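Local coordinates for putative cytoplasmic protein (PDB 2Q02) that is of unknown function but folds as a xylose isomerase-like TIM barrel that binds zinc and may act as an isomerase, at residues Pro115-Phe129 / Trp153-Phe165. Sequence-based numbering, arbitrary orientation.
With ZN (zinc ion), chain F.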
# COMPACT_ATOMS: atom_id res chain seq x y z
N PRO A 115 7.15 6.98 20.67
CA PRO A 115 6.99 8.00 19.64
C PRO A 115 8.27 8.79 19.32
O PRO A 115 8.48 9.15 18.16
CB PRO A 115 5.86 8.91 20.18
CG PRO A 115 5.70 8.55 21.60
CD PRO A 115 6.13 7.12 21.72
N GLU A 116 9.12 9.04 20.32
CA GLU A 116 10.40 9.76 20.10
C GLU A 116 11.31 9.00 19.15
O GLU A 116 11.95 9.61 18.28
CB GLU A 116 11.19 9.98 21.40
CG GLU A 116 10.48 10.80 22.48
CD GLU A 116 9.72 9.95 23.50
OE1 GLU A 116 9.17 8.91 23.10
OE2 GLU A 116 9.70 10.32 24.70
N VAL A 117 11.35 7.68 19.32
CA VAL A 117 12.15 6.82 18.45
C VAL A 117 11.57 6.77 17.03
O VAL A 117 12.31 6.81 16.06
CB VAL A 117 12.31 5.40 19.04
CG1 VAL A 117 12.91 4.43 18.05
CG2 VAL A 117 13.14 5.46 20.31
N THR A 118 10.24 6.66 16.90
CA THR A 118 9.61 6.71 15.57
C THR A 118 9.90 8.03 14.86
O THR A 118 10.21 8.04 13.68
CB THR A 118 8.04 6.44 15.62
OG1 THR A 118 7.79 5.09 16.02
CG2 THR A 118 7.37 6.63 14.28
N VAL A 119 9.77 9.14 15.57
CA VAL A 119 10.06 10.46 15.00
C VAL A 119 11.52 10.54 14.51
O VAL A 119 11.78 10.97 13.36
CB VAL A 119 9.75 11.57 16.01
CG1 VAL A 119 10.37 12.88 15.58
CG2 VAL A 119 8.26 11.74 16.15
N GLU A 120 12.46 10.13 15.36
CA GLU A 120 13.85 10.04 14.95
C GLU A 120 14.03 9.18 13.69
O GLU A 120 14.79 9.52 12.79
CB GLU A 120 14.79 9.49 16.04
CG GLU A 120 16.26 9.86 15.79
CD GLU A 120 16.49 11.40 15.72
OE1 GLU A 120 15.72 12.15 16.40
OE2 GLU A 120 17.41 11.87 15.00
N ALA A 121 13.33 8.06 13.61
CA ALA A 121 13.42 7.21 12.41
C ALA A 121 12.89 7.91 11.15
O ALA A 121 13.45 7.78 10.06
CB ALA A 121 12.69 5.87 12.63
N ILE A 122 11.80 8.65 11.29
CA ILE A 122 11.23 9.38 10.18
C ILE A 122 12.20 10.46 9.71
O ILE A 122 12.39 10.61 8.49
CB ILE A 122 9.84 9.99 10.50
CG1 ILE A 122 8.79 8.89 10.68
CG2 ILE A 122 9.36 10.91 9.38
CD1 ILE A 122 7.52 9.38 11.33
N LYS A 123 12.83 11.18 10.65
CA LYS A 123 13.83 12.22 10.30
C LYS A 123 14.97 11.64 9.49
O LYS A 123 15.33 12.16 8.44
CB LYS A 123 14.40 12.92 11.55
CG LYS A 123 13.47 13.94 12.22
CD LYS A 123 14.10 14.53 13.50
CE LYS A 123 13.27 15.70 14.10
NZ LYS A 123 13.47 15.91 15.58
N ARG A 124 15.57 10.57 10.01
CA ARG A 124 16.71 9.90 9.37
C ARG A 124 16.35 9.35 7.99
O ARG A 124 17.11 9.47 7.03
CB ARG A 124 17.23 8.76 10.24
CG ARG A 124 18.41 8.01 9.58
CD ARG A 124 19.18 7.10 10.52
NE ARG A 124 20.40 6.62 9.88
CZ ARG A 124 21.11 5.56 10.26
NH1 ARG A 124 20.72 4.80 11.29
NH2 ARG A 124 22.22 5.23 9.59
N LEU A 125 15.20 8.70 7.91
CA LEU A 125 14.73 8.15 6.65
C LEU A 125 14.34 9.23 5.67
O LEU A 125 14.47 9.03 4.48
CB LEU A 125 13.54 7.19 6.85
CG LEU A 125 13.87 5.83 7.50
CD1 LEU A 125 12.61 5.16 8.03
CD2 LEU A 125 14.58 4.90 6.54
N SER A 126 13.86 10.38 6.14
CA SER A 126 13.50 11.47 5.23
C SER A 126 14.75 12.00 4.52
O SER A 126 14.78 12.15 3.29
CB SER A 126 12.73 12.57 5.95
OG SER A 126 11.44 12.08 6.28
N ASP A 127 15.79 12.24 5.31
CA ASP A 127 17.10 12.63 4.78
C ASP A 127 17.65 11.59 3.80
O ASP A 127 18.14 11.94 2.72
CB ASP A 127 18.09 12.80 5.93
CG ASP A 127 17.77 13.99 6.77
OD1 ASP A 127 16.86 14.73 6.35
OD2 ASP A 127 18.41 14.17 7.85
N LEU A 128 17.58 10.32 4.16
CA LEU A 128 18.09 9.24 3.32
C LEU A 128 17.33 9.10 1.98
O LEU A 128 17.94 8.92 0.92
CB LEU A 128 18.03 7.91 4.08
CG LEU A 128 18.59 6.70 3.33
CD1 LEU A 128 20.10 6.84 3.13
CD2 LEU A 128 18.26 5.40 4.02
N PHE A 129 16.00 9.16 2.06
CA PHE A 129 15.13 9.08 0.87
C PHE A 129 15.40 10.23 -0.11
O PHE A 129 15.38 10.04 -1.31
CB PHE A 129 13.64 9.10 1.28
CG PHE A 129 13.06 7.74 1.65
CD1 PHE A 129 13.71 6.89 2.54
CD2 PHE A 129 11.83 7.35 1.14
CE1 PHE A 129 13.17 5.67 2.88
CE2 PHE A 129 11.27 6.13 1.48
CZ PHE A 129 11.93 5.29 2.34
N TRP A 153 -2.25 9.68 14.33
CA TRP A 153 -1.04 9.78 15.15
C TRP A 153 0.20 9.71 14.25
O TRP A 153 1.17 10.43 14.48
CB TRP A 153 -1.06 8.66 16.20
CG TRP A 153 0.10 8.60 17.13
CD1 TRP A 153 0.98 7.57 17.24
CD2 TRP A 153 0.48 9.57 18.11
NE1 TRP A 153 1.91 7.85 18.23
CE2 TRP A 153 1.62 9.06 18.78
CE3 TRP A 153 -0.02 10.83 18.50
CZ2 TRP A 153 2.27 9.76 19.82
CZ3 TRP A 153 0.63 11.53 19.55
CH2 TRP A 153 1.76 10.99 20.19
N ALA A 154 0.16 8.85 13.22
CA ALA A 154 1.24 8.79 12.24
C ALA A 154 1.45 10.14 11.54
O ALA A 154 2.58 10.55 11.31
CB ALA A 154 0.95 7.69 11.21
N GLN A 155 0.36 10.81 11.17
CA GLN A 155 0.44 12.13 10.55
C GLN A 155 1.07 13.16 11.51
O GLN A 155 1.84 14.02 11.10
CB GLN A 155 -0.94 12.61 10.08
CG GLN A 155 -1.48 11.86 8.90
CD GLN A 155 -2.82 12.40 8.38
OE1 GLN A 155 -3.64 12.94 9.14
NE2 GLN A 155 -3.03 12.26 7.07
N GLN A 156 0.76 13.02 12.79
CA GLN A 156 1.30 13.92 13.80
C GLN A 156 2.82 13.77 13.93
O GLN A 156 3.55 14.76 14.03
CB GLN A 156 0.64 13.68 15.15
CG GLN A 156 0.83 14.82 16.11
CD GLN A 156 0.43 14.46 17.52
OE1 GLN A 156 -0.77 14.27 17.81
NE2 GLN A 156 1.42 14.37 18.40
N LEU A 157 3.27 12.52 13.96
CA LEU A 157 4.68 12.21 14.12
C LEU A 157 5.49 12.73 12.93
O LEU A 157 6.57 13.29 13.10
CB LEU A 157 4.87 10.69 14.29
CG LEU A 157 4.25 10.08 15.57
CD1 LEU A 157 4.66 8.66 15.69
CD2 LEU A 157 4.63 10.84 16.87
N ILE A 158 4.93 12.55 11.72
CA ILE A 158 5.53 13.07 10.49
C ILE A 158 5.73 14.60 10.57
O ILE A 158 6.81 15.12 10.22
CB ILE A 158 4.70 12.63 9.24
CG1 ILE A 158 4.96 11.14 8.96
CG2 ILE A 158 5.01 13.44 7.99
CD1 ILE A 158 4.02 10.49 7.99
N ARG A 159 4.71 15.30 11.05
CA ARG A 159 4.81 16.75 11.25
C ARG A 159 5.88 17.12 12.26
O ARG A 159 6.62 18.08 12.05
CB ARG A 159 3.48 17.36 11.71
CG ARG A 159 2.36 17.28 10.70
CD ARG A 159 1.26 18.24 11.04
NE ARG A 159 0.60 17.93 12.32
CZ ARG A 159 -0.41 17.08 12.49
NH1 ARG A 159 -0.91 16.40 11.46
NH2 ARG A 159 -0.93 16.89 13.69
N GLU A 160 5.96 16.39 13.35
CA GLU A 160 6.95 16.66 14.37
C GLU A 160 8.38 16.44 13.85
O GLU A 160 9.31 17.16 14.20
CB GLU A 160 6.68 15.75 15.55
CG GLU A 160 7.45 16.03 16.78
CD GLU A 160 7.10 15.03 17.83
OE1 GLU A 160 5.88 14.74 18.00
OE2 GLU A 160 8.04 14.54 18.48
N ALA A 161 8.51 15.44 12.97
CA ALA A 161 9.75 15.15 12.27
C ALA A 161 10.13 16.18 11.19
O ALA A 161 11.27 16.19 10.71
CB ALA A 161 9.67 13.76 11.65
N GLY A 162 9.18 17.04 10.82
CA GLY A 162 9.38 18.02 9.75
C GLY A 162 9.60 17.34 8.39
O GLY A 162 10.38 17.83 7.56
N SER A 163 8.90 16.22 8.17
CA SER A 163 9.14 15.36 7.03
C SER A 163 8.14 15.61 5.91
O SER A 163 6.98 15.92 6.15
CB SER A 163 9.02 13.90 7.47
OG SER A 163 8.84 13.01 6.38
N PRO A 164 8.56 15.43 4.65
CA PRO A 164 7.61 15.46 3.53
C PRO A 164 6.83 14.16 3.30
O PRO A 164 5.99 14.10 2.40
CB PRO A 164 8.53 15.66 2.32
CG PRO A 164 9.79 14.92 2.72
CD PRO A 164 9.94 15.18 4.20
N PHE A 165 7.12 13.13 4.09
CA PHE A 165 6.42 11.86 4.00
C PHE A 165 4.93 12.02 4.17
O PHE A 165 4.46 13.01 4.75
CB PHE A 165 6.91 10.85 5.05
CG PHE A 165 8.26 10.23 4.76
CD1 PHE A 165 9.06 10.66 3.69
CD2 PHE A 165 8.75 9.22 5.58
CE1 PHE A 165 10.31 10.08 3.46
CE2 PHE A 165 9.98 8.64 5.35
CZ PHE A 165 10.76 9.05 4.28
ZN ZN F . 17.73 15.48 9.30
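Ser126 OG of helix 115-129 sits 3.5 Å above the ring of Phe165, over its centre, and from that position takes part in a short chain of hydrogen bonds. It accepts a hydrogen bond from Ser163 OG at 2.8 Å and donates one to Ile122 O. With OG beside its backbone N (chi1 -70°), the Ser126 hydroxyl folds back along its helix and meets Ile122 O from above the carbonyl plane, on the face opposite that used by the helical Ser126 N. Ser163 OG in turn accepts a hydrogen bond from Phe165 N, two residues on, closing an ST turn that follows the Schellman motif at Gly162.

Phe165 CZ rests over one face of the Phe129 ring, 3.7 Å from Phe129 CD2, the two rings meeting obliquely with planes at 57°. Both rings also touch Leu104 of strand 101-104, so this end of the contact reaches the barrel wall.

Ile122 divides its branches between the turn after helix 153-161 and the helix itself. CG2, anti to the backbone N, lies 3.6 Å from Ser163 CB and also packs on Ala161 CB, while CD1 meets Ile158 CG1 at 3.9 Å, the two side chains crossing at about a right angle. Farther toward the start of helix 115-129, Leu157 is a knob in the hole formed by Pro115, Thr118, Val119 and Ile122; its CD1 meets Thr118 CG2 at 3.7 Å and its CD2 turns to Val119 CG2. The contact joins two successive outer helices of the TIM barrel, whose segments approach to 8.7 Å and cross at -60°.

The interface is thus mainly apolar, with a short hydrogen-bond chain at one end in which each serine hydroxyl both donates and accepts, tying the turn after helix 153-161 to its neighbour.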